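Local coordinates for protein beta-fructofuranosidase (Bifidobacterium adolescentis, PDB 6NOB) that probably hydrolyses terminal beta-D-fructofuranoside residues from sucrose and related fructosides, at residues D156-G161 with G193-S198; L219-H224 with Y237-L242; P270-G275 with A286-A291. All coordinates share one frame; numbering follows the deposited sequence.

Followed from the N terminus, three contacts are met in series, with none crossing or enclosing another. Interaction 1 comes first: residues 193-198 return after 31 intervening residues to meet 156-161, joining strand 159-165 of one sheet to strand 190-202, the edge of the next. Interaction 2 closes the hairpin of strands 216-227 and 235-243 in that second sheet, and Phe195 N probably bonds to Thr222 O between the two contacts. Interaction 3 is the hairpin of strands 268-273 and 285-295 in a third sheet, tied back by a probable hydrogen bond of Ser198 OG with Pro270 O. The series thus passes through consecutive sheets of what is, in this family, a five-bladed beta-propeller.

Interaction 1 of 3, residues D156-G161 with G193-S198; sequences DNMHWG and GAFSGS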
loop_
_atom_site.group_PDB
_atom_site.type_symbol
_atom_site.label_atom_id
_atom_site.label_comp_id
_atom_site.label_asym_id
_atom_site.label_seq_id
_atom_site.Cartn_x
_atom_site.Cartn_y
_atom_site.Cartn_z
ATOM N N ASP A 156 -1.557 0.810 14.477
ATOM C CA ASP A 156 -1.364 0.107 15.742
ATOM C C ASP A 156 -0.594 -1.176 15.451
ATOM O O ASP A 156 -0.042 -1.348 14.358
ATOM C CB ASP A 156 -2.705 -0.162 16.435
ATOM C CG ASP A 156 -2.588 -0.208 17.947
ATOM O OD1 ASP A 156 -1.474 -0.448 18.458
ATOM O OD2 ASP A 156 -3.618 -0.005 18.623
ATOM N N ASN A 157 -0.556 -2.081 16.431
ATOM C CA ASN A 157 0.172 -3.336 16.285
ATOM C C ASN A 157 -0.273 -4.067 15.023
ATOM O O ASN A 157 -1.468 -4.278 14.795
ATOM C CB ASN A 157 -0.040 -4.214 17.518
ATOM C CG ASN A 157 0.671 -3.671 18.749
ATOM O OD1 ASN A 157 1.846 -3.302 18.693
ATOM N ND2 ASN A 157 -0.043 -3.620 19.871
ATOM N N MET A 158 0.702 -4.453 14.206
ATOM C CA MET A 158 0.457 -4.735 12.800
ATOM C C MET A 158 0.066 -6.188 12.567
ATOM O O MET A 158 0.744 -7.111 13.034
ATOM C CB MET A 158 1.694 -4.377 11.976
ATOM C CG MET A 158 1.702 -2.929 11.521
ATOM S SD MET A 158 0.391 -2.609 10.322
ATOM C CE MET A 158 -0.814 -1.716 11.296
ATOM N N HIS A 159 -1.036 -6.375 11.842
ATOM C CA HIS A 159 -1.490 -7.649 11.306
ATOM C C HIS A 159 -1.271 -7.661 9.797
ATOM O O HIS A 159 -0.916 -6.650 9.185
ATOM C CB HIS A 159 -2.976 -7.890 11.603
ATOM C CG HIS A 159 -3.360 -7.757 13.044
ATOM N ND1 HIS A 159 -3.068 -6.640 13.799
ATOM C CD2 HIS A 159 -4.052 -8.590 13.857
ATOM C CE1 HIS A 159 -3.545 -6.802 15.020
ATOM N NE2 HIS A 159 -4.147 -7.977 15.081
ATOM N N TRP A 160 -1.525 -8.817 9.189
ATOM C CA TRP A 160 -1.579 -8.952 7.737
ATOM C C TRP A 160 -3.015 -9.267 7.335
ATOM O O TRP A 160 -3.544 -10.327 7.687
ATOM C CB TRP A 160 -0.636 -10.047 7.244
ATOM C CG TRP A 160 0.770 -9.597 7.001
ATOM C CD1 TRP A 160 1.498 -8.725 7.757
ATOM C CD2 TRP A 160 1.622 -10.007 5.927
ATOM N NE1 TRP A 160 2.752 -8.570 7.221
ATOM C CE2 TRP A 160 2.853 -9.346 6.094
ATOM C CE3 TRP A 160 1.462 -10.869 4.838
ATOM C CZ2 TRP A 160 3.918 -9.517 5.213
ATOM C CZ3 TRP A 160 2.518 -11.036 3.964
ATOM C CH2 TRP A 160 3.731 -10.366 4.156
ATOM N N GLY A 161 -3.645 -8.345 6.609
ATOM C CA GLY A 161 -4.880 -8.659 5.926
ATOM C C GLY A 161 -4.610 -9.420 4.642
ATOM O O GLY A 161 -3.473 -9.539 4.189
ATOM N N GLY A 193 4.693 -5.667 15.619
ATOM C CA GLY A 193 3.807 -6.601 14.960
ATOM C C GLY A 193 4.432 -7.170 13.702
ATOM O O GLY A 193 5.652 -7.128 13.510
ATOM N N ALA A 194 3.579 -7.714 12.837
ATOM C CA ALA A 194 4.010 -8.296 11.567
ATOM C C ALA A 194 4.074 -7.184 10.528
ATOM O O ALA A 194 3.066 -6.843 9.905
ATOM C CB ALA A 194 3.061 -9.409 11.138
ATOM N N PHE A 195 5.262 -6.617 10.335
ATOM C CA PHE A 195 5.442 -5.510 9.405
ATOM C C PHE A 195 5.473 -6.032 7.967
ATOM O O PHE A 195 5.217 -7.209 7.693
ATOM C CB PHE A 195 6.698 -4.717 9.758
ATOM C CG PHE A 195 6.479 -3.676 10.825
ATOM C CD1 PHE A 195 5.415 -3.779 11.709
ATOM C CD2 PHE A 195 7.329 -2.588 10.932
ATOM C CE1 PHE A 195 5.212 -2.826 12.688
ATOM C CE2 PHE A 195 7.127 -1.627 11.905
ATOM C CZ PHE A 195 6.069 -1.747 12.787
ATOM N N SER A 196 5.807 -5.147 7.031
ATOM C CA SER A 196 5.622 -5.417 5.614
ATOM C C SER A 196 6.528 -6.555 5.145
ATOM O O SER A 196 7.560 -6.861 5.755
ATOM C CB SER A 196 5.893 -4.152 4.805
ATOM O OG SER A 196 4.797 -3.262 4.905
ATOM N N GLY A 197 6.122 -7.190 4.043
ATOM C CA GLY A 197 6.862 -8.309 3.485
ATOM C C GLY A 197 6.472 -8.587 2.049
ATOM O O GLY A 197 5.494 -8.045 1.529
ATOM N N SER A 198 7.258 -9.453 1.410
ATOM C CA SER A 198 7.093 -9.821 0.006
ATOM C C SER A 198 6.828 -11.323 -0.118
ATOM O O SER A 198 6.825 -12.060 0.872
ATOM C CB SER A 198 8.323 -9.416 -0.810
ATOM O OG SER A 198 9.510 -9.950 -0.244
#
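The indole of Trp160 meets residues 193-198 with its edge: NE1 donates to Phe195 O (2.9 Å), an acceptor lying almost exactly in the ring plane, and Ala194 O lies along the same edge, near CD1. Farther round the ring, CZ2 comes obliquely to Gly197 N at 3.4 Å, while Phe145 meets the indole from outside the two segments. The Phe195 ring is approached obliquely by Met158, whose CG lies 3.7 Å from CE1, and is stacked with His224. Trp160 CG stands anti to the carbonyl carbon (chi1 -86°), which swings the indole across to residues 193-198. Behind it, Ala194 N donates to Met158 O at 2.9 Å, part of a single backbone bridge between Met158 and Gly193. A beta carbon on Gly193 would come within 2.3 Å of Met158 N, so the close approach depends on its absence. Ser196 OG bonds to Asp131 and Asn133 of the WMNDPNG sequence, which in relatives carries the nucleophile. The contact thus joins two propeller sheets close to the probable active site, and its chemistry implies a buried indole whose one polar atom is satisfied and whose rotation is probably held by the in-plane bond together with the packing at CZ2.

Interaction 2 of 3, residues L219-H224 with Y237-L242; sequences LYLTRH and YQTTCL
Arg223 lays its CB over a face of the Tyr237 ring, 3.8 Å from the centroid, a CH-pi contact made possible by the tyrosine's first torsion. With chi1 at 50°, Tyr237 CG sits between the backbone N and the carbonyl carbon, and the ring leans back over the opposite strand. The arginine chain runs past Thr239, its CG 3.9 Å from Thr239 CG2, to a salt bridge with Glu252, which also bonds Thr239 OG1. Replacing Tyr237 by an alanine removes the ring, and would probably leave Arg223 CB without its aromatic cover and open a gap beside the arginine stem. The two strands form an antiparallel hairpin, the middle pair of a four-stranded propeller sheet, joined by backbone bonds of which Leu219 N to Cys241 O (2.9 Å) is nearly straight. On the face bearing Tyr220, Thr222 and Gln238, Thr222 OG1 donates to Gln238 OE1 at 2.7 Å, in the carbonyl plane and on a lone pair. The same hydroxyl accepts from Asp269 N, in the RDP sequence of the family. Thr240 turns OG1 anti to its own N (chi1 -163°), where it donates to Leu219 O at 2.9 Å. That carbonyl also accepts from Cys241 N, and the hydroxyl oxygen rests 3.6 Å above the plane of the Tyr220 ring, toward its rim.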
loop_
_atom_site.group_PDB
_atom_site.type_symbol
_atom_site.label_atom_id
_atom_site.label_comp_id
_atom_site.label_asym_id
_atom_site.label_seq_id
_atom_site.Cartn_x
_atom_site.Cartn_y
_atom_site.Cartn_z
ATOM N N LEU A 219 6.583 -16.284 2.097
ATOM C CA LEU A 219 6.606 -14.873 2.438
ATOM C C LEU A 219 7.848 -14.564 3.253
ATOM O O LEU A 219 8.276 -15.374 4.080
ATOM C CB LEU A 219 5.350 -14.481 3.213
ATOM C CG LEU A 219 4.144 -14.821 2.341
ATOM C CD1 LEU A 219 3.182 -15.745 3.067
ATOM C CD2 LEU A 219 3.458 -13.560 1.852
ATOM N N TYR A 220 8.439 -13.403 2.985
ATOM C CA TYR A 220 9.525 -12.850 3.784
ATOM C C TYR A 220 9.054 -11.504 4.311
ATOM O O TYR A 220 8.706 -10.621 3.521
ATOM C CB TYR A 220 10.802 -12.686 2.955
ATOM C CG TYR A 220 11.402 -13.985 2.464
ATOM C CD1 TYR A 220 12.365 -14.650 3.215
ATOM C CD2 TYR A 220 11.019 -14.540 1.247
ATOM C CE1 TYR A 220 12.923 -15.833 2.775
ATOM C CE2 TYR A 220 11.572 -15.728 0.798
ATOM C CZ TYR A 220 12.526 -16.368 1.568
ATOM O OH TYR A 220 13.089 -17.548 1.134
ATOM N N LEU A 221 9.030 -11.347 5.633
ATOM C CA LEU A 221 8.460 -10.153 6.240
ATOM C C LEU A 221 9.332 -9.680 7.393
ATOM O O LEU A 221 10.232 -10.383 7.860
ATOM C CB LEU A 221 7.029 -10.401 6.735
ATOM C CG LEU A 221 6.883 -11.375 7.906
ATOM C CD1 LEU A 221 5.865 -10.855 8.910
ATOM C CD2 LEU A 221 6.488 -12.755 7.408
ATOM N N THR A 222 9.043 -8.466 7.855
ATOM C CA THR A 222 9.718 -7.869 8.997
ATOM C C THR A 222 8.878 -8.061 10.251
ATOM O O THR A 222 7.667 -7.820 10.235
ATOM C CB THR A 222 9.966 -6.376 8.771
ATOM O OG1 THR A 222 10.902 -6.205 7.703
ATOM C CG2 THR A 222 10.516 -5.722 10.038
ATOM N N ARG A 223 9.522 -8.504 11.325
ATOM C CA ARG A 223 8.944 -8.456 12.660
ATOM C C ARG A 223 9.529 -7.252 13.384
ATOM O O ARG A 223 10.746 -7.039 13.355
ATOM C CB ARG A 223 9.227 -9.739 13.442
ATOM C CG ARG A 223 8.326 -10.905 13.074
ATOM C CD ARG A 223 6.943 -10.740 13.678
ATOM N NE ARG A 223 6.006 -11.737 13.170
ATOM C CZ ARG A 223 4.703 -11.736 13.430
ATOM N NH1 ARG A 223 4.182 -10.789 14.196
ATOM N NH2 ARG A 223 3.922 -12.681 12.922
ATOM N N HIS A 224 8.664 -6.464 14.014
ATOM C CA HIS A 224 9.054 -5.231 14.682
ATOM C C HIS A 224 8.758 -5.350 16.170
ATOM O O HIS A 224 7.659 -5.762 16.558
ATOM C CB HIS A 224 8.313 -4.033 14.083
ATOM C CG HIS A 224 8.709 -2.711 14.667
ATOM N ND1 HIS A 224 9.566 -1.841 14.025
ATOM C CD2 HIS A 224 8.349 -2.100 15.820
ATOM C CE1 HIS A 224 9.723 -0.757 14.763
ATOM N NE2 HIS A 224 8.996 -0.889 15.858
ATOM N N TYR A 237 13.788 -7.493 12.397
ATOM C CA TYR A 237 14.438 -8.654 11.803
ATOM C C TYR A 237 13.486 -9.270 10.787
ATOM O O TYR A 237 12.285 -8.988 10.787
ATOM C CB TYR A 237 14.848 -9.675 12.873
ATOM C CG TYR A 237 13.745 -10.027 13.845
ATOM C CD1 TYR A 237 13.491 -9.230 14.960
ATOM C CD2 TYR A 237 12.960 -11.159 13.657
ATOM C CE1 TYR A 237 12.484 -9.550 15.850
ATOM C CE2 TYR A 237 11.952 -11.488 14.545
ATOM C CZ TYR A 237 11.717 -10.679 15.640
ATOM O OH TYR A 237 10.714 -10.998 16.530
ATOM N N GLN A 238 14.034 -10.114 9.913
ATOM C CA GLN A 238 13.290 -10.689 8.797
ATOM C C GLN A 238 13.003 -12.164 9.046
ATOM O O GLN A 238 13.904 -12.924 9.420
ATOM C CB GLN A 238 14.057 -10.522 7.483
ATOM C CG GLN A 238 14.881 -9.249 7.397
ATOM C CD GLN A 238 14.051 -7.998 7.619
ATOM O OE1 GLN A 238 12.851 -7.969 7.335
ATOM N NE2 GLN A 238 14.690 -6.956 8.132
ATOM N N THR A 239 11.754 -12.567 8.820
ATOM C CA THR A 239 11.310 -13.939 9.028
ATOM C C THR A 239 10.665 -14.470 7.752
ATOM O O THR A 239 10.416 -13.731 6.796
ATOM C CB THR A 239 10.318 -14.039 10.199
ATOM O OG1 THR A 239 9.074 -13.430 9.828
ATOM C CG2 THR A 239 10.867 -13.334 11.432
ATOM N N THR A 240 10.391 -15.773 7.742
ATOM C CA THR A 240 9.745 -16.419 6.611
ATOM C C THR A 240 8.632 -17.333 7.104
ATOM O O THR A 240 8.641 -17.793 8.249
ATOM C CB THR A 240 10.742 -17.229 5.755
ATOM O OG1 THR A 240 10.156 -17.511 4.479
ATOM C CG2 THR A 240 11.103 -18.545 6.431
ATOM N N CYS A 241 7.665 -17.578 6.223
ATOM C CA CYS A 241 6.579 -18.511 6.491
ATOM C C CYS A 241 5.927 -18.875 5.166
ATOM O O CYS A 241 6.159 -18.227 4.141
ATOM C CB CYS A 241 5.562 -17.934 7.489
ATOM S SG CYS A 241 4.734 -16.416 6.991
ATOM N N LEU A 242 5.126 -19.935 5.193
ATOM C CA LEU A 242 4.495 -20.460 3.993
ATOM C C LEU A 242 2.988 -20.286 4.059
ATOM O O LEU A 242 2.382 -20.432 5.126
ATOM C CB LEU A 242 4.807 -21.944 3.797
ATOM C CG LEU A 242 6.200 -22.313 3.309
ATOM C CD1 LEU A 242 6.319 -23.825 3.230
ATOM C CD2 LEU A 242 6.462 -21.680 1.956
#

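Interaction 3 of 3, residues P270-G275 with A286-A291; sequences PKVECG and AYMVTA
Lys271 and Val289 face each other as a hydrogen-bonded pair and exchange two backbone bonds: Lys271 N donates to Val289 O, and Val289 N to Lys271 O, both at 3.0 Å. Two residues on, Glu273 N reaches Tyr287 O at 2.7 Å, while the return bond from Tyr287 N to Glu273 O is weak, as if the pairing slackens toward the end of the strand. Between these pairs the chains come nearest at Val272 and Met288, a non-hydrogen-bonded pair where CA-H...O contacts replace N-H donors: Met288 CA lies 3.2 Å from Lys271 O, and Val272 CA is similarly close to Tyr287 O.

Apolar contacts fill the face bearing Val272 and Met288. The methionine starts extended, CG anti to the backbone N (chi1 169°), and bends only at chi3, a course that leaves SD 3.9 Å from Pro270 CB and brings CE to Val272 CG2. Beyond it Cys274 SG packs on Ala286 CB at 3.6 Å, and Tyr220 of the preceding sheet touches both Val272 and Met288. On the other face, Lys271 CB meets Val289 CG2 at 3.7 Å.

Polar ends turn elsewhere: Lys271 NZ bonds Ser440 O, and Glu273 pairs with Arg448 through OE1 while OE2 accepts from Gly275 N of its own segment at 2.8 Å. The arrangement is an antiparallel beta hairpin that opens a propeller sheet, its edge strand beginning with the Arg268-Asp269-Pro270 sequence, the RDP motif whose aspartate in family 32 relatives lines the sugar pocket.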
loop_
_atom_site.group_PDB
_atom_site.type_symbol
_atom_site.label_atom_id
_atom_site.label_comp_id
_atom_site.label_asym_id
_atom_site.label_seq_id
_atom_site.Cartn_x
_atom_site.Cartn_y
_atom_site.Cartn_z
ATOM N N PRO A 270 11.546 -6.563 3.581
ATOM C CA PRO A 270 12.354 -7.357 2.649
ATOM C C PRO A 270 11.605 -7.627 1.357
ATOM O O PRO A 270 10.415 -7.951 1.363
ATOM C CB PRO A 270 12.610 -8.656 3.419
ATOM C CG PRO A 270 11.418 -8.781 4.314
ATOM C CD PRO A 270 11.061 -7.373 4.715
ATOM N N LYS A 271 12.318 -7.494 0.241
ATOM C CA LYS A 271 11.773 -7.769 -1.086
ATOM C C LYS A 271 12.710 -8.748 -1.780
ATOM O O LYS A 271 13.868 -8.417 -2.051
ATOM C CB LYS A 271 11.614 -6.481 -1.894
ATOM C CG LYS A 271 10.276 -6.355 -2.607
ATOM C CD LYS A 271 10.097 -7.469 -3.622
ATOM C CE LYS A 271 8.747 -7.386 -4.305
ATOM N NZ LYS A 271 8.567 -8.498 -5.284
ATOM N N VAL A 272 12.216 -9.951 -2.057
ATOM C CA VAL A 272 13.024 -11.032 -2.610
ATOM C C VAL A 272 12.697 -11.160 -4.094
ATOM O O VAL A 272 11.547 -11.423 -4.465
ATOM C CB VAL A 272 12.781 -12.352 -1.860
ATOM C CG1 VAL A 272 13.635 -13.473 -2.439
ATOM C CG2 VAL A 272 13.074 -12.181 -0.378
ATOM N N GLU A 273 13.705 -10.969 -4.940
ATOM C CA GLU A 273 13.546 -10.982 -6.389
ATOM C C GLU A 273 14.330 -12.152 -6.958
ATOM O O GLU A 273 15.534 -12.270 -6.718
ATOM C CB GLU A 273 14.029 -9.672 -7.009
ATOM C CG GLU A 273 14.083 -9.700 -8.529
ATOM C CD GLU A 273 12.730 -9.976 -9.158
ATOM O OE1 GLU A 273 11.718 -9.446 -8.649
ATOM O OE2 GLU A 273 12.680 -10.725 -10.157
ATOM N N CYS A 274 13.657 -13.004 -7.729
ATOM C CA CYS A 274 14.283 -14.216 -8.231
ATOM C C CYS A 274 14.479 -14.224 -9.737
ATOM O O CYS A 274 15.152 -15.125 -10.245
ATOM C CB CYS A 274 13.456 -15.445 -7.818
ATOM S SG CYS A 274 13.437 -15.724 -6.047
ATOM N N GLY A 275 13.931 -13.246 -10.458
ATOM C CA GLY A 275 13.923 -13.293 -11.906
ATOM C C GLY A 275 14.893 -12.363 -12.607
ATOM O O GLY A 275 14.724 -12.089 -13.799
ATOM N N ALA A 286 18.853 -16.352 -4.916
ATOM C CA ALA A 286 17.818 -15.330 -4.873
ATOM C C ALA A 286 18.327 -14.128 -4.091
ATOM O O ALA A 286 19.160 -14.262 -3.192
ATOM C CB ALA A 286 16.540 -15.872 -4.234
ATOM N N TYR A 287 17.819 -12.949 -4.433
ATOM C CA TYR A 287 18.330 -11.704 -3.883
ATOM C C TYR A 287 17.236 -10.947 -3.143
ATOM O O TYR A 287 16.088 -10.892 -3.592
ATOM C CB TYR A 287 18.946 -10.840 -4.988
ATOM C CG TYR A 287 20.292 -11.370 -5.418
ATOM C CD1 TYR A 287 20.387 -12.398 -6.350
ATOM C CD2 TYR A 287 21.467 -10.875 -4.862
ATOM C CE1 TYR A 287 21.618 -12.903 -6.736
ATOM C CE2 TYR A 287 22.701 -11.370 -5.241
ATOM C CZ TYR A 287 22.771 -12.385 -6.177
ATOM O OH TYR A 287 23.996 -12.884 -6.558
ATOM N N MET A 288 17.613 -10.368 -2.002
ATOM C CA MET A 288 16.696 -9.687 -1.096
ATOM C C MET A 288 17.241 -8.296 -0.804
ATOM O O MET A 288 18.391 -8.157 -0.370
ATOM C CB MET A 288 16.525 -10.485 0.206
ATOM C CG MET A 288 15.808 -9.745 1.337
ATOM S SD MET A 288 16.062 -10.493 2.969
ATOM C CE MET A 288 15.291 -12.099 2.773
ATOM N N VAL A 289 16.429 -7.273 -1.046
ATOM C CA VAL A 289 16.756 -5.912 -0.635
ATOM C C VAL A 289 16.007 -5.609 0.652
ATOM O O VAL A 289 14.866 -6.051 0.846
ATOM C CB VAL A 289 16.420 -4.879 -1.729
ATOM C CG1 VAL A 289 17.337 -5.055 -2.923
ATOM C CG2 VAL A 289 14.965 -4.991 -2.151
ATOM N N THR A 290 16.657 -4.872 1.545
ATOM C CA THR A 290 16.044 -4.413 2.778
ATOM C C THR A 290 16.308 -2.922 2.922
ATOM O O THR A 290 17.283 -2.389 2.384
ATOM C CB THR A 290 16.577 -5.179 4.002
ATOM O OG1 THR A 290 17.977 -5.435 3.841
ATOM C CG2 THR A 290 15.851 -6.505 4.156
ATOM N N ALA A 291 15.420 -2.248 3.644
ATOM C CA ALA A 291 15.486 -0.806 3.827
ATOM C C ALA A 291 16.145 -0.492 5.166
ATOM O O ALA A 291 15.667 -0.937 6.214
ATOM C CB ALA A 291 14.090 -0.190 3.756
#